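Local structure of glycosyl hydrolases family 2, sugar binding domain protein (6D1P) at residues L109-Y123 with I162-M176. The protein is a gut bacterial beta-glucuronidase of glycoside hydrolase family 2, which probably cleaves the O-glycosidic bond of glucuronide substrates. Sequence-based numbering, arbitrary orientation.
Sequences LEFEGAGQKTEVYVY and IPIAIRCDNSRDTEM. With K (potassium ion), chain K; NA (sodium ion), chain D.
Lys117 NZ forms a salt bridge with Asp173 OD2 at 2.8 Å, on the anti lone pair of that oxygen. The lysine chain is extended to CE and turns only at its last torsion (chi4 65°), which brings the ammonium to the carboxylate. Two waters link the same NZ to Asp169 OD2. Asp173 OD1 accepts from Glu175 N in an Asx turn, so each carboxylate oxygen has a partner. Met176 SD lies 3.5 Å from Lys117 NZ, and its CE packs on Gln116 CB.

Strands 117-122 and 162-169 pair antiparallel, with Glu119 opposite Arg167 and Tyr121 opposite Ala165. A classic beta bulge starts the ladder: Asp169 O takes Lys117 N in the carbonyl plane and Gln116 N, at 2.6 Å, from above it. Tyr121 OH donates to Glu119 OE1 at 2.8 Å. Arg167 runs beside Glu119, but its guanidinium is bridged to Asp41.

On the other face, Ile166 CD1 meets the edge of the Phe111 ring at CE2, 3.8 Å away, near the ring plane. Leu109 and Ile164 touch tip to tip, joining this sheet to strand 106-111 of the facing sheet in the beta-sandwich of the sugar-binding domain.

The backbone oxygens of Asp173 and Met176 bind potassium, with Pro178. With an alanine at Asp173, the Lys117 ammonium is likely to lose its carboxylate mate and Glu175 N its acceptor. Charge pairing thus ties the start of strand 117-122 to the potassium-bound turn at Asp173 to Met176.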
loop_
_atom_site.group_PDB
_atom_site.type_symbol
_atom_site.label_atom_id
_atom_site.label_comp_id
_atom_site.label_asym_id
_atom_site.label_seq_id
_atom_site.Cartn_x
_atom_site.Cartn_y
_atom_site.Cartn_z
ATOM N N LEU A 109 -27.765 -5.492 9.842
ATOM C CA LEU A 109 -26.505 -6.131 9.510
ATOM C C LEU A 109 -25.813 -6.475 10.818
ATOM O O LEU A 109 -25.656 -5.615 11.692
ATOM C CB LEU A 109 -25.637 -5.218 8.659
ATOM C CG LEU A 109 -26.249 -4.911 7.296
ATOM C CD1 LEU A 109 -25.385 -3.914 6.550
ATOM C CD2 LEU A 109 -26.388 -6.194 6.498
ATOM N N GLU A 110 -25.455 -7.735 10.970
ATOM C CA GLU A 110 -24.784 -8.231 12.155
ATOM C C GLU A 110 -23.325 -8.481 11.814
ATOM O O GLU A 110 -23.024 -9.088 10.778
ATOM C CB GLU A 110 -25.432 -9.526 12.643
ATOM C CG GLU A 110 -26.181 -9.409 13.934
ATOM C CD GLU A 110 -26.465 -10.769 14.535
ATOM O OE1 GLU A 110 -25.992 -11.776 13.959
ATOM O OE2 GLU A 110 -27.135 -10.830 15.581
ATOM N N PHE A 111 -22.428 -8.033 12.692
ATOM C CA PHE A 111 -20.988 -8.172 12.496
ATOM C C PHE A 111 -20.442 -9.064 13.597
ATOM O O PHE A 111 -20.435 -8.668 14.769
ATOM C CB PHE A 111 -20.295 -6.811 12.509
ATOM C CG PHE A 111 -20.755 -5.895 11.422
ATOM C CD1 PHE A 111 -21.849 -5.086 11.612
ATOM C CD2 PHE A 111 -20.090 -5.846 10.212
ATOM C CE1 PHE A 111 -22.279 -4.245 10.613
ATOM C CE2 PHE A 111 -20.514 -5.006 9.204
ATOM C CZ PHE A 111 -21.609 -4.208 9.399
ATOM N N GLU A 112 -19.989 -10.262 13.231
ATOM C CA GLU A 112 -19.359 -11.122 14.218
ATOM C C GLU A 112 -17.949 -10.659 14.539
ATOM O O GLU A 112 -17.380 -11.096 15.547
ATOM C CB GLU A 112 -19.355 -12.577 13.738
ATOM C CG GLU A 112 -20.756 -13.090 13.451
ATOM C CD GLU A 112 -20.809 -14.572 13.103
ATOM O OE1 GLU A 112 -19.752 -15.231 13.073
ATOM O OE2 GLU A 112 -21.923 -15.076 12.853
ATOM N N GLY A 113 -17.388 -9.778 13.714
ATOM C CA GLY A 113 -16.107 -9.175 14.013
ATOM C C GLY A 113 -15.532 -8.437 12.826
ATOM O O GLY A 113 -15.511 -8.980 11.720
ATOM N N ALA A 114 -15.061 -7.210 13.031
ATOM C CA ALA A 114 -14.422 -6.451 11.967
ATOM C C ALA A 114 -13.403 -5.515 12.594
ATOM O O ALA A 114 -13.672 -4.920 13.643
ATOM C CB ALA A 114 -15.452 -5.654 11.158
ATOM N N GLY A 115 -12.247 -5.370 11.949
ATOM C CA GLY A 115 -11.159 -4.576 12.491
ATOM C C GLY A 115 -10.812 -3.358 11.653
ATOM O O GLY A 115 -10.975 -3.356 10.429
ATOM N N GLN A 116 -10.361 -2.299 12.325
ATOM C CA GLN A 116 -10.477 -2.158 13.774
ATOM C C GLN A 116 -11.638 -1.204 14.062
ATOM O O GLN A 116 -12.467 -1.467 14.931
ATOM C CB GLN A 116 -9.168 -1.654 14.388
ATOM C CG GLN A 116 -8.002 -2.630 14.242
ATOM C CD GLN A 116 -8.101 -3.756 15.218
ATOM O OE1 GLN A 116 -8.527 -3.545 16.346
ATOM N NE2 GLN A 116 -7.720 -4.970 14.801
ATOM N N LYS A 117 -11.702 -0.110 13.305
ATOM C CA LYS A 117 -12.843 0.794 13.317
ATOM C C LYS A 117 -13.681 0.540 12.071
ATOM O O LYS A 117 -13.137 0.272 10.995
ATOM C CB LYS A 117 -12.395 2.260 13.361
ATOM C CG LYS A 117 -11.318 2.592 14.403
ATOM C CD LYS A 117 -11.191 4.117 14.565
ATOM C CE LYS A 117 -10.303 4.521 15.735
ATOM N NZ LYS A 117 -8.932 4.086 15.493
ATOM N N THR A 118 -15.005 0.633 12.210
ATOM C CA THR A 118 -15.899 0.268 11.115
ATOM C C THR A 118 -17.041 1.271 11.021
ATOM O O THR A 118 -17.548 1.742 12.041
ATOM C CB THR A 118 -16.454 -1.160 11.297
ATOM O OG1 THR A 118 -15.375 -2.101 11.417
ATOM C CG2 THR A 118 -17.321 -1.559 10.127
ATOM N N GLU A 119 -17.426 1.616 9.788
ATOM C CA GLU A 119 -18.549 2.508 9.521
ATOM C C GLU A 119 -19.452 1.889 8.460
ATOM O O GLU A 119 -18.970 1.375 7.447
ATOM C CB GLU A 119 -18.078 3.888 9.057
ATOM C CG GLU A 119 -17.200 4.635 10.036
ATOM C CD GLU A 119 -16.681 5.967 9.475
ATOM O OE1 GLU A 119 -17.019 6.314 8.322
ATOM O OE2 GLU A 119 -15.936 6.676 10.192
ATOM N N VAL A 120 -20.763 1.959 8.690
ATOM C CA VAL A 120 -21.759 1.273 7.875
ATOM C C VAL A 120 -22.652 2.299 7.183
ATOM O O VAL A 120 -23.199 3.195 7.837
ATOM C CB VAL A 120 -22.607 0.317 8.728
ATOM C CG1 VAL A 120 -23.455 -0.551 7.835
ATOM C CG2 VAL A 120 -21.715 -0.511 9.604
ATOM N N TYR A 121 -22.836 2.141 5.871
ATOM C CA TYR A 121 -23.628 3.073 5.081
ATOM C C TYR A 121 -24.683 2.329 4.284
ATOM O O TYR A 121 -24.386 1.313 3.654
ATOM C CB TYR A 121 -22.749 3.867 4.118
ATOM C CG TYR A 121 -21.726 4.759 4.771
ATOM C CD1 TYR A 121 -20.531 4.241 5.273
ATOM C CD2 TYR A 121 -21.933 6.132 4.847
ATOM C CE1 TYR A 121 -19.583 5.079 5.855
ATOM C CE2 TYR A 121 -20.998 6.969 5.430
ATOM C CZ TYR A 121 -19.828 6.448 5.933
ATOM O OH TYR A 121 -18.906 7.305 6.504
ATOM N N VAL A 122 -25.915 2.829 4.329
ATOM C CA VAL A 122 -26.946 2.535 3.338
ATOM C C VAL A 122 -26.961 3.702 2.357
ATOM O O VAL A 122 -27.207 4.852 2.754
ATOM C CB VAL A 122 -28.324 2.360 3.994
ATOM C CG1 VAL A 122 -29.428 2.358 2.923
ATOM C CG2 VAL A 122 -28.382 1.100 4.855
ATOM N N TYR A 123 -26.701 3.422 1.084
ATOM C CA TYR A 123 -26.497 4.485 0.105
ATOM C C TYR A 123 -25.584 5.567 0.692
ATOM O O TYR A 123 -24.455 5.261 1.083
ATOM C CB TYR A 123 -27.844 5.052 -0.353
ATOM C CG TYR A 123 -27.752 5.940 -1.573
ATOM C CD1 TYR A 123 -28.382 7.178 -1.598
ATOM C CD2 TYR A 123 -27.015 5.552 -2.691
ATOM C CE1 TYR A 123 -28.292 8.011 -2.708
ATOM C CE2 TYR A 123 -26.924 6.371 -3.806
ATOM C CZ TYR A 123 -27.567 7.609 -3.808
ATOM O OH TYR A 123 -27.485 8.440 -4.906
ATOM N N ILE A 162 -30.647 -2.743 -2.621
ATOM C CA ILE A 162 -30.182 -1.732 -1.676
ATOM C C ILE A 162 -28.662 -1.664 -1.733
ATOM O O ILE A 162 -28.003 -2.692 -1.576
ATOM C CB ILE A 162 -30.649 -2.013 -0.238
ATOM C CG1 ILE A 162 -32.157 -2.279 -0.214
ATOM C CG2 ILE A 162 -30.333 -0.834 0.664
ATOM C CD1 ILE A 162 -32.981 -1.152 -0.781
ATOM N N PRO A 163 -28.068 -0.485 -1.925
ATOM C CA PRO A 163 -26.603 -0.386 -1.912
ATOM C C PRO A 163 -26.029 -0.221 -0.510
ATOM O O PRO A 163 -26.437 0.656 0.264
ATOM C CB PRO A 163 -26.326 0.849 -2.789
ATOM C CG PRO A 163 -27.674 1.551 -2.979
ATOM C CD PRO A 163 -28.693 0.830 -2.127
ATOM N N ILE A 164 -25.068 -1.082 -0.188
ATOM C CA ILE A 164 -24.417 -1.134 1.114
ATOM C C ILE A 164 -22.938 -0.819 0.920
ATOM O O ILE A 164 -22.304 -1.334 -0.006
ATOM C CB ILE A 164 -24.602 -2.520 1.760
ATOM C CG1 ILE A 164 -26.082 -2.770 2.022
ATOM C CG2 ILE A 164 -23.810 -2.653 3.073
ATOM C CD1 ILE A 164 -26.709 -1.721 2.906
ATOM N N ALA A 165 -22.388 0.022 1.782
ATOM C CA ALA A 165 -20.949 0.215 1.814
ATOM C C ALA A 165 -20.485 0.202 3.256
ATOM O O ALA A 165 -21.189 0.681 4.154
ATOM C CB ALA A 165 -20.514 1.518 1.126
ATOM N N ILE A 166 -19.299 -0.360 3.473
ATOM C CA ILE A 166 -18.723 -0.485 4.803
ATOM C C ILE A 166 -17.269 -0.065 4.734
ATOM O O ILE A 166 -16.498 -0.625 3.944
ATOM C CB ILE A 166 -18.836 -1.911 5.344
ATOM C CG1 ILE A 166 -20.294 -2.344 5.324
ATOM C CG2 ILE A 166 -18.282 -1.952 6.759
ATOM C CD1 ILE A 166 -20.485 -3.796 5.562
ATOM N N ARG A 167 -16.895 0.906 5.566
ATOM C CA ARG A 167 -15.521 1.377 5.669
ATOM C C ARG A 167 -14.890 0.732 6.897
ATOM O O ARG A 167 -15.415 0.871 8.006
ATOM C CB ARG A 167 -15.482 2.902 5.771
ATOM C CG ARG A 167 -14.087 3.534 5.844
ATOM C CD ARG A 167 -14.194 5.058 6.082
ATOM N NE ARG A 167 -12.920 5.779 5.995
ATOM C CZ ARG A 167 -12.052 5.896 6.997
ATOM N NH1 ARG A 167 -12.294 5.315 8.172
ATOM N NH2 ARG A 167 -10.934 6.579 6.832
ATOM N N CYS A 168 -13.787 0.007 6.701
ATOM C CA CYS A 168 -13.006 -0.550 7.801
ATOM C C CYS A 168 -11.643 0.115 7.852
ATOM O O CYS A 168 -11.069 0.461 6.820
ATOM C CB CYS A 168 -12.808 -2.064 7.666
ATOM S SG CYS A 168 -14.297 -2.995 7.978
ATOM N N ASP A 169 -11.129 0.298 9.058
ATOM C CA ASP A 169 -9.849 0.963 9.219
ATOM C C ASP A 169 -9.061 0.286 10.333
ATOM O O ASP A 169 -9.599 0.044 11.423
ATOM C CB ASP A 169 -10.049 2.458 9.515
ATOM C CG ASP A 169 -8.755 3.158 9.847
ATOM O OD1 ASP A 169 -8.143 3.731 8.932
ATOM O OD2 ASP A 169 -8.331 3.115 11.028
ATOM N N ASN A 170 -7.795 -0.033 10.048
ATOM C CA ASN A 170 -6.846 -0.512 11.047
ATOM C C ASN A 170 -5.597 0.371 11.049
ATOM O O ASN A 170 -4.465 -0.110 11.147
ATOM C CB ASN A 170 -6.494 -1.995 10.831
ATOM C CG ASN A 170 -5.606 -2.220 9.591
ATOM O OD1 ASN A 170 -5.600 -1.410 8.644
ATOM N ND2 ASN A 170 -4.848 -3.308 9.603
ATOM N N SER A 171 -5.792 1.684 10.937
ATOM C CA SER A 171 -4.696 2.616 11.174
ATOM C C SER A 171 -4.182 2.475 12.605
ATOM O O SER A 171 -4.921 2.124 13.526
ATOM C CB SER A 171 -5.138 4.064 10.928
ATOM O OG SER A 171 -5.638 4.231 9.615
ATOM N N ARG A 172 -2.896 2.761 12.778
ATOM C CA ARG A 172 -2.310 2.799 14.111
ATOM C C ARG A 172 -2.967 3.878 14.956
ATOM O O ARG A 172 -3.102 5.019 14.518
ATOM C CB ARG A 172 -0.816 3.060 14.004
ATOM C CG ARG A 172 -0.096 2.003 13.264
ATOM C CD ARG A 172 1.351 2.330 13.122
ATOM N NE ARG A 172 2.100 2.136 14.361
ATOM C CZ ARG A 172 2.637 0.975 14.740
ATOM N NH1 ARG A 172 2.490 -0.112 13.990
ATOM N NH2 ARG A 172 3.327 0.905 15.867
ATOM N N ASP A 173 -3.345 3.530 16.185
ATOM C CA ASP A 173 -4.016 4.495 17.049
ATOM C C ASP A 173 -3.660 4.180 18.497
ATOM O O ASP A 173 -4.173 3.210 19.066
ATOM C CB ASP A 173 -5.520 4.439 16.805
ATOM C CG ASP A 173 -6.299 5.429 17.638
ATOM O OD1 ASP A 173 -5.709 6.116 18.497
ATOM O OD2 ASP A 173 -7.529 5.507 17.424
ATOM N N THR A 174 -2.811 5.007 19.115
ATOM C CA THR A 174 -2.382 4.653 20.469
ATOM C C THR A 174 -3.490 4.789 21.500
ATOM O O THR A 174 -3.327 4.289 22.617
ATOM C CB THR A 174 -1.165 5.484 20.899
ATOM O OG1 THR A 174 -1.511 6.876 20.984
ATOM C CG2 THR A 174 -0.038 5.309 19.898
ATOM N N GLU A 175 -4.606 5.425 21.156
ATOM C CA GLU A 175 -5.747 5.564 22.051
ATOM C C GLU A 175 -6.784 4.469 21.840
ATOM O O GLU A 175 -7.919 4.589 22.321
ATOM C CB GLU A 175 -6.383 6.949 21.876
ATOM C CG GLU A 175 -5.486 8.096 22.329
ATOM C CD GLU A 175 -5.229 8.126 23.856
ATOM O OE1 GLU A 175 -6.036 7.570 24.650
ATOM O OE2 GLU A 175 -4.210 8.734 24.267
ATOM N N MET A 176 -6.414 3.419 21.117
ATOM C CA MET A 176 -7.256 2.260 20.864
ATOM C C MET A 176 -6.526 1.011 21.353
ATOM O O MET A 176 -5.326 0.854 21.105
ATOM C CB MET A 176 -7.577 2.160 19.364
ATOM C CG MET A 176 -8.590 1.099 18.992
ATOM S SD MET A 176 -8.836 1.031 17.209
ATOM C CE MET A 176 -7.283 0.337 16.650
HETATM K K K K . -3.560 0.572 19.319
HETATM NA NA NA D . 0.636 7.941 22.058
HETATM O O HOH W 1 -7.758 1.958 13.533
HETATM O O HOH W 2 -8.424 5.328 12.514
HETATM O O HOH W 3 -3.339 0.889 16.718
HETATM O O HOH W 4 -0.020 10.488 23.319
HETATM O O HOH W 5 -0.633 1.567 20.084
#